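Local coordinates for effector protein hopAB3 (PDB 3TJY) that is recognised by the tomato Pto resistance protein, triggering host immunity, and promotes bacterial virulence in susceptible plants, this chain being its Pto-binding domain, at residues Leu39-Ala42 against Glu43-Phe47. Residues are numbered along the deposited sequence; the frame is centred on the assembly and turned at random. Where two conformers were deposited one is given.
Sequences LSRA and EQNVF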
loop_
_atom_site.group_PDB
_atom_site.type_symbol
_atom_site.label_atom_id
_atom_site.label_comp_id
_atom_site.label_asym_id
_atom_site.label_seq_id
_atom_site.Cartn_x
_atom_site.Cartn_y
_atom_site.Cartn_z
ATOM N N LEU A 39 -2.966 -5.937 -9.008
ATOM C CA LEU A 39 -1.643 -5.325 -9.068
ATOM C C LEU A 39 -0.775 -5.924 -10.147
ATOM O O LEU A 39 -0.933 -7.098 -10.497
ATOM C CB LEU A 39 -0.927 -5.494 -7.726
ATOM C CG LEU A 39 -1.615 -4.905 -6.500
ATOM C CD1 LEU A 39 -0.843 -5.311 -5.238
ATOM C CD2 LEU A 39 -1.741 -3.383 -6.626
ATOM N N SER A 40 0.156 -5.127 -10.665
ATOM C CA SER A 40 1.195 -5.675 -11.531
ATOM C C SER A 40 2.094 -6.556 -10.675
ATOM O O SER A 40 2.096 -6.436 -9.449
ATOM C CB SER A 40 2.021 -4.565 -12.177
ATOM O OG SER A 40 2.851 -3.944 -11.214
ATOM N N ARG A 41 2.846 -7.452 -11.301
ATOM C CA ARG A 41 3.775 -8.272 -10.524
ATOM C C ARG A 41 4.693 -7.399 -9.676
ATOM O O ARG A 41 4.934 -7.697 -8.504
ATOM C CB ARG A 41 4.596 -9.199 -11.426
ATOM C CG ARG A 41 5.627 -10.059 -10.672
ATOM C CD ARG A 41 4.965 -11.155 -9.814
ATOM N NE ARG A 41 4.150 -12.074 -10.613
ATOM C CZ ARG A 41 4.534 -13.283 -11.025
ATOM N NH1 ARG A 41 5.732 -13.763 -10.712
ATOM N NH2 ARG A 41 3.705 -14.018 -11.750
ATOM N N ALA A 42 5.188 -6.310 -10.260
ATOM C CA ALA A 42 6.090 -5.394 -9.553
ATOM C C ALA A 42 5.436 -4.711 -8.359
ATOM O O ALA A 42 6.052 -4.587 -7.290
ATOM C CB ALA A 42 6.651 -4.334 -10.537
ATOM N N GLU A 43 4.200 -4.248 -8.539
ATOM C CA GLU A 43 3.427 -3.656 -7.450
ATOM C C GLU A 43 3.100 -4.664 -6.351
ATOM O O GLU A 43 3.197 -4.337 -5.171
ATOM C CB GLU A 43 2.134 -3.039 -7.980
ATOM C CG GLU A 43 2.378 -1.890 -8.944
ATOM C CD GLU A 43 1.154 -1.521 -9.755
ATOM O OE1 GLU A 43 0.169 -2.304 -9.757
ATOM O OE2 GLU A 43 1.187 -0.447 -10.403
ATOM N N GLN A 44 2.693 -5.873 -6.732
ATOM C CA GLN A 44 2.475 -6.923 -5.724
ATOM C C GLN A 44 3.743 -7.158 -4.905
ATOM O O GLN A 44 3.690 -7.273 -3.678
ATOM C CB GLN A 44 2.084 -8.246 -6.370
ATOM C CG GLN A 44 2.172 -9.436 -5.385
ATOM C CD GLN A 44 1.910 -10.777 -6.054
ATOM O OE1 GLN A 44 2.840 -11.467 -6.505
ATOM N NE2 GLN A 44 0.639 -11.166 -6.115
ATOM N N ASN A 45 4.883 -7.250 -5.574
ATOM C CA ASN A 45 6.119 -7.509 -4.839
ATOM C C ASN A 45 6.455 -6.404 -3.828
ATOM O O ASN A 45 6.969 -6.689 -2.741
ATOM C CB ASN A 45 7.283 -7.802 -5.791
ATOM C CG ASN A 45 7.182 -9.185 -6.416
ATOM O OD1 ASN A 45 6.209 -9.912 -6.194
ATOM N ND2 ASN A 45 8.186 -9.553 -7.206
ATOM N N VAL A 46 6.144 -5.151 -4.156
ATOM C CA VAL A 46 6.312 -4.089 -3.165
ATOM C C VAL A 46 5.431 -4.322 -1.952
ATOM O O VAL A 46 5.894 -4.247 -0.818
ATOM C CB VAL A 46 5.983 -2.695 -3.736
ATOM C CG1 VAL A 46 6.010 -1.640 -2.614
ATOM C CG2 VAL A 46 6.969 -2.339 -4.841
ATOM N N PHE A 47 4.156 -4.601 -2.188
ATOM C CA PHE A 47 3.234 -4.837 -1.091
ATOM C C PHE A 47 3.663 -6.024 -0.228
ATOM O O PHE A 47 3.582 -5.960 1.003
ATOM C CB PHE A 47 1.793 -4.982 -1.607
ATOM C CG PHE A 47 1.083 -3.670 -1.715
ATOM C CD1 PHE A 47 0.437 -3.136 -0.610
ATOM C CD2 PHE A 47 1.105 -2.945 -2.890
ATOM C CE1 PHE A 47 -0.183 -1.906 -0.673
ATOM C CE2 PHE A 47 0.467 -1.702 -2.973
ATOM C CZ PHE A 47 -0.166 -1.186 -1.852
#
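Ser-40 and Glu-43 open helix 41-50 with a capping box, a worked example of reciprocal bonding at a helix start. Ser-40 OG, held between its own backbone N and carbonyl carbon (chi1 71°), accepts from Glu-43 N at 3.0 Å. In return Ser-40 N gives a nearly straight bond to Glu-43 OE1, also 3.0 Å, reaching the carboxylate from above its plane. Glu-43 CG lies beside its own backbone N (chi1 -63°), which turns the chain back toward the cap, and its extension beyond CG carries OE1 to Ser-40 N. The first helical turn closes as Gln-44 N meets Ser-40 O at 2.8 Å.

The close apolar side lies next to the cap. One methyl of Leu-39, CD1, rests on Gln-44 CA (3.7 Å) and approaches Phe-47 CD2 (3.9 Å), the leucine chain running roughly at right angles to the phenylalanine. Ile-24 of helix 21-32 touches Leu-39, Glu-43 and Phe-47, tying this side into the helical bundle. The solvent side is looser: the bent Arg-41 chain runs alongside Gln-44, with CD 3.9 Å from Gln-44 OE1, and Asn-45 is likewise exposed.

Two backbone N-H groups at the helix start, those of Ser-40 and Glu-43, are thus each met by a side-chain oxygen of the other residue, and the carboxylate at the N-terminus probably gains from the helix dipole.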